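Local coordinates for protein transcription factor TAU subunit SFC1 (Schizosaccharomyces pombe, PDB 4BJJ) that is a subunit of TFIIIC, which binds box A promoter sites of tRNA genes for RNA polymerase III recruitment, seen here as the Sfc7-interacting domain, at residues K7-E12 / N91-R96; Q73-L78 / V98-D103; I16-F21 / L54-R59. The protein carries 3 engineered substitutions. One frame throughout, in Å; residues are numbered along the deposited sequence.

How the contacts relate
In the Sfc7-interacting part of Sfc1, contacts 1 and 2 use strand 88-100, and contact 3 joins its parallel neighbour 12-18 to strand 55-56. Contact 1 lies about 16 Å, centre to centre, from contact 2 and about 25 Å from contact 3, which is on the opposite side of the chain's centre; contacts 2 and 3 are about 13 Å apart. Along the chain, contact 3 is nested inside the loop that contact 1 closes and finishes before contact 2 begins, while contacts 1 and 2 interleave. Ile95 meets Asp77 between contacts 1 and 2, and an Arg75-Glu17 salt bridge ties contact 2 to contact 3. All three border a chain of another protein, which extends the sheet.

Contact 1 (K7-E12 / N91-R96); sequences KISDNE and NVSRIR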
# COMPACT_ATOMS: atom_id res chain seq x y z
N LYS A 7 17.53 6.87 4.02
CA LYS A 7 16.87 6.45 5.25
C LYS A 7 15.36 6.59 5.13
O LYS A 7 14.88 7.56 4.56
CB LYS A 7 17.42 7.26 6.42
CG LYS A 7 18.82 6.85 6.79
CD LYS A 7 19.30 7.53 8.04
CE LYS A 7 20.50 6.79 8.63
NZ LYS A 7 21.03 7.47 9.85
N ILE A 8 14.61 5.61 5.64
CA ILE A 8 13.13 5.68 5.66
C ILE A 8 12.68 6.92 6.42
O ILE A 8 13.08 7.14 7.57
CB ILE A 8 12.49 4.42 6.33
CG1 ILE A 8 12.82 3.16 5.56
CG2 ILE A 8 10.94 4.55 6.43
CD1 ILE A 8 12.39 1.89 6.27
N SER A 9 11.82 7.70 5.78
CA SER A 9 11.29 8.94 6.34
C SER A 9 10.30 8.75 7.50
O SER A 9 9.99 7.64 7.92
CB SER A 9 10.62 9.77 5.24
OG SER A 9 9.26 9.39 5.08
N ASP A 10 9.82 9.90 7.98
CA ASP A 10 8.82 10.04 9.04
C ASP A 10 7.40 10.02 8.54
O ASP A 10 6.48 9.91 9.33
CB ASP A 10 8.98 11.41 9.69
CG ASP A 10 9.86 11.38 10.90
OD1 ASP A 10 10.41 10.31 11.20
OD2 ASP A 10 10.00 12.45 11.54
N ASN A 11 7.22 10.19 7.25
CA ASN A 11 5.89 10.28 6.70
C ASN A 11 5.17 8.96 6.85
O ASN A 11 5.78 7.89 6.73
CB ASN A 11 5.97 10.67 5.22
CG ASN A 11 6.82 11.90 4.98
OD1 ASN A 11 6.71 12.89 5.67
ND2 ASN A 11 7.70 11.82 4.00
N GLU A 12 3.87 9.04 7.09
CA GLU A 12 3.07 7.85 7.25
C GLU A 12 1.76 7.94 6.47
O GLU A 12 1.26 9.02 6.20
CB GLU A 12 2.82 7.63 8.73
CG GLU A 12 4.09 7.38 9.53
CD GLU A 12 3.79 6.99 10.97
OE1 GLU A 12 2.78 7.49 11.50
OE2 GLU A 12 4.55 6.16 11.55
N ASN A 91 11.84 8.69 -1.97
CA ASN A 91 11.28 8.64 -0.62
C ASN A 91 10.74 7.25 -0.28
O ASN A 91 10.20 6.52 -1.14
CB ASN A 91 10.17 9.70 -0.48
CG ASN A 91 9.84 10.03 1.00
OD1 ASN A 91 8.73 9.77 1.47
ND2 ASN A 91 10.79 10.62 1.71
N VAL A 92 10.91 6.87 0.99
CA VAL A 92 10.26 5.69 1.54
C VAL A 92 9.47 6.07 2.78
O VAL A 92 10.00 6.73 3.66
CB VAL A 92 11.27 4.58 1.91
CG1 VAL A 92 10.52 3.32 2.37
CG2 VAL A 92 12.20 4.27 0.74
N SER A 93 8.21 5.64 2.85
CA SER A 93 7.32 5.96 3.97
C SER A 93 6.57 4.72 4.46
O SER A 93 6.32 3.80 3.69
CB SER A 93 6.29 7.01 3.55
OG SER A 93 6.92 8.11 2.96
N ARG A 94 6.22 4.70 5.73
CA ARG A 94 5.47 3.57 6.27
C ARG A 94 3.96 3.72 6.05
O ARG A 94 3.40 4.79 6.16
CB ARG A 94 5.77 3.40 7.75
CG ARG A 94 7.22 3.14 8.03
CD ARG A 94 7.47 2.89 9.51
NE ARG A 94 6.69 1.77 10.03
CZ ARG A 94 6.58 1.45 11.32
NH1 ARG A 94 7.20 2.18 12.23
NH2 ARG A 94 5.85 0.40 11.71
N ILE A 95 3.34 2.62 5.66
CA ILE A 95 1.91 2.48 5.61
C ILE A 95 1.56 1.85 6.98
O ILE A 95 1.86 0.68 7.24
CB ILE A 95 1.51 1.58 4.43
CG1 ILE A 95 1.92 2.22 3.11
CG2 ILE A 95 0.02 1.30 4.40
CD1 ILE A 95 1.84 1.27 1.89
N ARG A 96 0.95 2.63 7.87
CA ARG A 96 0.74 2.19 9.25
C ARG A 96 -0.53 1.38 9.43
O ARG A 96 -0.59 0.56 10.33
CB ARG A 96 0.73 3.37 10.23
CG ARG A 96 2.05 4.13 10.36
CD ARG A 96 3.24 3.25 10.62
NE ARG A 96 3.19 2.47 11.85
CZ ARG A 96 3.59 2.91 13.04
NH1 ARG A 96 4.05 4.14 13.19
NH2 ARG A 96 3.51 2.14 14.10
O HOH W 1 12.66 8.58 2.58
O HOH W 2 7.43 6.61 8.03
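Ser9 turns its OG into the position between its own backbone N and carbonyl carbon (chi1 87°), and this aims the hydroxyl at Val92 across the contact. Ser9 OG donates to Val92 O at 3.1 Å, from above the carbonyl plane, while Ser9 N reaches the same oxygen at 3.0 Å. The hydroxyl also accepts from Asn11 N, closing an ST turn that folds the chain just before strand 12-18. One residue earlier, Ile8 CG1 packs on Val92 CG1 at 3.9 Å. Farther along, Glu12 forms a parallel bridge with Arg94, where strand 12-18 joins strand 88-100 in the mixed sheet, and a water linking Ser9 O, Asn11 O and Arg94 N lies beside the weak bond from Arg94 N to Asn11 O. Bends at chi2 and chi3 bring Arg96 CG and CD against the Glu12 carboxylate, the two side chains crossing at a slant, and turn NH1 onto Glu12 OE2 at 2.6 Å in a salt bridge. The oxygen lies in the guanidinium plane and is met on its syn side, somewhat out of the carboxylate plane; the two flat groups stand 78° apart. Arg96 NE lies above one face of the Arg94 guanidinium, offset toward its rim, and the Glu12 carboxylate probably eases this meeting of charges.

Contact 2 (Q73-L78 / V98-D103); sequences QSRNDL and VFLFRD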
# COMPACT_ATOMS: atom_id res chain seq x y z
N GLN A 73 -6.12 -3.69 9.57
CA GLN A 73 -4.95 -4.29 10.15
C GLN A 73 -3.71 -3.48 9.86
O GLN A 73 -3.70 -2.64 8.98
CB GLN A 73 -4.81 -5.71 9.62
CG GLN A 73 -3.77 -6.53 10.31
CD GLN A 73 -4.01 -6.60 11.79
OE1 GLN A 73 -3.71 -5.67 12.54
NE2 GLN A 73 -4.58 -7.69 12.22
N SER A 74 -2.66 -3.71 10.64
CA SER A 74 -1.35 -3.16 10.29
C SER A 74 -0.45 -4.30 9.85
O SER A 74 -0.56 -5.42 10.34
CB SER A 74 -0.72 -2.41 11.46
OG SER A 74 -0.39 -3.30 12.50
N ARG A 75 0.42 -3.99 8.90
CA ARG A 75 1.48 -4.90 8.46
C ARG A 75 2.71 -4.06 8.56
O ARG A 75 2.79 -3.21 9.44
CB ARG A 75 1.22 -5.42 7.04
CG ARG A 75 -0.10 -6.16 6.96
CD ARG A 75 -0.36 -6.82 5.65
NE ARG A 75 -0.54 -5.86 4.58
CZ ARG A 75 -1.39 -6.02 3.57
NH1 ARG A 75 -2.17 -7.09 3.49
NH2 ARG A 75 -1.49 -5.06 2.66
N ASN A 76 3.68 -4.28 7.68
CA ASN A 76 4.87 -3.47 7.64
C ASN A 76 5.09 -2.96 6.24
O ASN A 76 6.23 -2.88 5.76
CB ASN A 76 6.06 -4.27 8.14
CG ASN A 76 6.20 -5.62 7.46
OD1 ASN A 76 5.39 -6.02 6.62
ND2 ASN A 76 7.24 -6.33 7.83
N ASP A 77 4.01 -2.59 5.57
CA ASP A 77 4.10 -2.17 4.19
C ASP A 77 4.78 -0.82 4.10
O ASP A 77 4.70 0.01 5.02
CB ASP A 77 2.71 -2.09 3.56
CG ASP A 77 1.87 -3.34 3.79
OD1 ASP A 77 2.37 -4.44 3.52
OD2 ASP A 77 0.70 -3.21 4.24
N LEU A 78 5.43 -0.59 2.97
CA LEU A 78 6.11 0.66 2.74
C LEU A 78 5.60 1.25 1.46
O LEU A 78 5.16 0.54 0.57
CB LEU A 78 7.63 0.46 2.65
CG LEU A 78 8.27 -0.21 3.87
CD1 LEU A 78 9.73 -0.51 3.56
CD2 LEU A 78 8.20 0.68 5.08
N VAL A 98 -4.02 -0.61 7.16
CA VAL A 98 -4.59 -1.07 5.91
C VAL A 98 -6.06 -1.39 6.12
O VAL A 98 -6.41 -2.06 7.07
CB VAL A 98 -3.88 -2.35 5.42
CG1 VAL A 98 -4.25 -2.62 4.00
CG2 VAL A 98 -2.40 -2.18 5.51
N PHE A 99 -6.89 -0.90 5.22
CA PHE A 99 -8.28 -1.34 5.12
C PHE A 99 -8.37 -2.38 4.00
O PHE A 99 -8.15 -2.08 2.82
CB PHE A 99 -9.19 -0.14 4.83
CG PHE A 99 -9.17 0.92 5.90
CD1 PHE A 99 -8.15 1.87 5.94
CD2 PHE A 99 -10.18 0.98 6.87
CE1 PHE A 99 -8.13 2.84 6.91
CE2 PHE A 99 -10.17 1.96 7.85
CZ PHE A 99 -9.15 2.90 7.87
N LEU A 100 -8.66 -3.61 4.40
CA LEU A 100 -8.63 -4.76 3.51
C LEU A 100 -10.03 -5.09 3.02
O LEU A 100 -10.87 -5.59 3.77
CB LEU A 100 -8.06 -5.97 4.25
CG LEU A 100 -6.64 -5.80 4.81
CD1 LEU A 100 -6.42 -6.72 6.00
CD2 LEU A 100 -5.58 -6.07 3.79
N PHE A 101 -10.27 -4.78 1.76
CA PHE A 101 -11.50 -5.17 1.11
C PHE A 101 -11.26 -6.33 0.14
O PHE A 101 -12.12 -7.18 0.00
CB PHE A 101 -12.12 -3.99 0.38
CG PHE A 101 -12.77 -3.02 1.28
CD1 PHE A 101 -13.90 -3.36 1.99
CD2 PHE A 101 -12.25 -1.75 1.42
CE1 PHE A 101 -14.50 -2.46 2.82
CE2 PHE A 101 -12.86 -0.84 2.26
CZ PHE A 101 -14.00 -1.20 2.96
N ARG A 102 -10.10 -6.37 -0.53
CA ARG A 102 -9.78 -7.53 -1.39
C ARG A 102 -9.61 -8.76 -0.55
O ARG A 102 -9.20 -8.67 0.61
CB ARG A 102 -8.51 -7.30 -2.19
CG ARG A 102 -8.54 -6.03 -2.97
CD ARG A 102 -7.51 -5.99 -4.04
NE ARG A 102 -6.22 -5.56 -3.54
CZ ARG A 102 -5.76 -4.31 -3.58
NH1 ARG A 102 -6.51 -3.32 -4.07
NH2 ARG A 102 -4.54 -4.06 -3.12
N ASP A 103 -9.95 -9.90 -1.13
CA ASP A 103 -9.69 -11.20 -0.50
C ASP A 103 -10.69 -11.59 0.60
O ASP A 103 -10.60 -12.67 1.18
CB ASP A 103 -8.25 -11.30 0.02
CG ASP A 103 -7.86 -12.71 0.38
OD1 ASP A 103 -7.79 -13.57 -0.53
OD2 ASP A 103 -7.63 -12.97 1.59
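Gln73 and Val98 form an antiparallel hydrogen-bonded pair, Gln73 N donating to Val98 O at 3.0 Å and Val98 N returning a bond to Gln73 O at 2.7 Å. Beyond Gln73 the chain leaves the sheet as a loop, and side chains carry the rest of the contact. Gln73 bends at chi2 (56°), which brings its amide back over its own backbone, where OE1 accepts from Ser74 N through an in-plane lone pair; its CB remains beside Leu100 CD1. Arg75 does most to span the loop and the strand. Its chain leaves extended and then turns at chi3 (-67°), bringing the guanidinium up against Val98 and Leu100. NH1 comes to 3.6 Å from Leu100 CD2 and NH2 to 3.9 Å from Val98 CG1, both obliquely to the guanidinium plane. Asp77 and Glu17 together fix the rotation of this group: Arg75 NE meets OD2 of Asp77 at 2.9 Å on its syn lone pair, and NH2 adds a longer bond to the same oxygen from above the carboxylate plane. NH2 also makes a salt bridge with Glu17 of strand 12-18, so the arginine is held between two carboxylates, which would be expected to stabilise its positive charge. The other branch of Val98, CG2, sits 3.5 Å from Asp77 OD2, giving the ion pair an apolar flank. Within the sheet, the bridge joins the end of strand 68-73 to strand 88-100, whose Phe99 bonds through its backbone to Leu15 and Glu17 of strand 12-18, while the loop 74-77 leads into strand 78-83.

Contact 3 (I16-F21 / L54-R59); sequences IEHPGF and LELNLR
His18 sets its imidazole against two leucines: Leu56 CD1 lies 3.5 Å from NE2, and Leu58 CD2 lies 3.7 Å from CE1, both oblique to the ring. CG stands anti to the backbone N (chi1 -169°), which swings the ring across the gap between the backbones. Two hydrogen bonds fix its rotation, Gly20 N donating to ND1 at 2.9 Å near the ring plane and NE2 pairing with Thr31 OG1. A leucine in place of His18 would probably leave Gly20 N and the Thr31 hydroxyl without these partners and set the turn after the strand free to shift. Beside the imidazole, Pro19 turns the CD of its ring to Leu56 CD2 at 3.7 Å, so the two methyls of Leu56 engage successive residues. Ile16 CD1 lies 3.7 Å from Leu54 CD2, the two side chains crossing at about a right angle. No hydrogen bond joins the two segments; a mainly apolar layer, with the hydrogen-bonded imidazole of His18 set into it, fills the space between strand 12-18 and the short strand 55-56. Phe99 of strand 88-100 touches both Ile16 and Leu54, while helix 35-47 covers the pair through Ile38 and Ala41.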
# COMPACT_ATOMS: atom_id res chain seq x y z
N ILE A 16 -5.94 1.76 1.55
CA ILE A 16 -7.21 1.13 1.32
C ILE A 16 -7.09 0.18 0.14
O ILE A 16 -6.87 0.62 -0.99
CB ILE A 16 -8.28 2.17 1.05
CG1 ILE A 16 -8.43 3.08 2.26
CG2 ILE A 16 -9.61 1.51 0.77
CD1 ILE A 16 -9.21 4.34 1.98
N GLU A 17 -7.26 -1.11 0.39
CA GLU A 17 -7.20 -2.10 -0.69
C GLU A 17 -8.59 -2.35 -1.26
O GLU A 17 -9.30 -3.23 -0.80
CB GLU A 17 -6.53 -3.39 -0.21
CG GLU A 17 -5.05 -3.20 0.14
CD GLU A 17 -4.30 -4.52 0.41
OE1 GLU A 17 -4.91 -5.62 0.34
OE2 GLU A 17 -3.09 -4.45 0.71
N HIS A 18 -8.93 -1.58 -2.28
CA HIS A 18 -10.25 -1.61 -2.90
C HIS A 18 -10.26 -2.68 -4.01
O HIS A 18 -9.27 -2.90 -4.69
CB HIS A 18 -10.48 -0.21 -3.44
CG HIS A 18 -11.87 0.07 -3.91
ND1 HIS A 18 -12.42 -0.55 -5.01
CD2 HIS A 18 -12.78 0.99 -3.51
CE1 HIS A 18 -13.63 -0.06 -5.23
NE2 HIS A 18 -13.87 0.88 -4.34
N PRO A 19 -11.38 -3.40 -4.18
CA PRO A 19 -11.42 -4.52 -5.14
C PRO A 19 -11.90 -4.16 -6.54
O PRO A 19 -11.80 -4.98 -7.45
CB PRO A 19 -12.43 -5.47 -4.52
CG PRO A 19 -13.35 -4.58 -3.73
CD PRO A 19 -12.55 -3.39 -3.29
N GLY A 20 -12.46 -2.97 -6.69
CA GLY A 20 -12.83 -2.44 -8.00
C GLY A 20 -11.87 -1.46 -8.65
O GLY A 20 -10.69 -1.46 -8.38
N PHE A 21 -12.41 -0.60 -9.51
CA PHE A 21 -11.61 0.15 -10.45
C PHE A 21 -12.02 1.59 -10.58
O PHE A 21 -13.19 1.94 -10.48
CB PHE A 21 -11.70 -0.53 -11.81
CG PHE A 21 -11.35 -1.99 -11.75
CD1 PHE A 21 -10.02 -2.38 -11.65
CD2 PHE A 21 -12.34 -2.95 -11.73
CE1 PHE A 21 -9.69 -3.71 -11.56
CE2 PHE A 21 -12.03 -4.29 -11.63
CZ PHE A 21 -10.70 -4.68 -11.55
N LEU A 54 -14.36 1.47 7.93
CA LEU A 54 -14.68 1.95 6.60
C LEU A 54 -15.61 0.95 5.93
O LEU A 54 -15.45 -0.26 6.06
CB LEU A 54 -13.39 2.15 5.80
CG LEU A 54 -13.45 2.77 4.41
CD1 LEU A 54 -14.00 4.17 4.44
CD2 LEU A 54 -12.04 2.76 3.81
N GLU A 55 -16.57 1.47 5.19
CA GLU A 55 -17.59 0.66 4.57
C GLU A 55 -17.56 0.77 3.03
O GLU A 55 -17.35 1.85 2.48
CB GLU A 55 -18.93 1.12 5.12
CG GLU A 55 -20.05 0.14 4.96
CD GLU A 55 -21.30 0.60 5.67
OE1 GLU A 55 -21.41 0.31 6.87
OE2 GLU A 55 -22.16 1.24 5.03
N LEU A 56 -17.75 -0.35 2.35
CA LEU A 56 -17.71 -0.39 0.89
C LEU A 56 -19.06 -0.78 0.31
O LEU A 56 -19.70 -1.76 0.72
CB LEU A 56 -16.65 -1.39 0.42
CG LEU A 56 -16.51 -1.60 -1.10
CD1 LEU A 56 -15.89 -0.40 -1.77
CD2 LEU A 56 -15.69 -2.83 -1.36
N ASN A 57 -19.47 0.02 -0.67
CA ASN A 57 -20.72 -0.20 -1.38
C ASN A 57 -20.51 -0.11 -2.89
O ASN A 57 -20.57 0.97 -3.47
CB ASN A 57 -21.74 0.85 -0.93
CG ASN A 57 -23.13 0.54 -1.38
OD1 ASN A 57 -23.38 -0.50 -1.98
ND2 ASN A 57 -24.04 1.43 -1.11
N LEU A 58 -20.25 -1.25 -3.52
CA LEU A 58 -19.94 -1.31 -4.95
C LEU A 58 -21.14 -1.14 -5.87
O LEU A 58 -20.98 -0.70 -7.00
CB LEU A 58 -19.28 -2.64 -5.30
CG LEU A 58 -17.89 -2.88 -4.73
CD1 LEU A 58 -17.46 -4.29 -5.08
CD2 LEU A 58 -16.92 -1.84 -5.25
N ARG A 59 -22.32 -1.52 -5.40
CA ARG A 59 -23.53 -1.45 -6.20
C ARG A 59 -24.63 -0.67 -5.48
O ARG A 59 -25.59 -1.27 -5.02
CB ARG A 59 -24.02 -2.85 -6.55
CG ARG A 59 -23.00 -3.73 -7.27
CD ARG A 59 -23.55 -5.12 -7.51
NE ARG A 59 -24.80 -5.12 -8.26
CZ ARG A 59 -24.90 -4.94 -9.58
NH1 ARG A 59 -23.83 -4.71 -10.34
NH2 ARG A 59 -26.10 -4.98 -10.15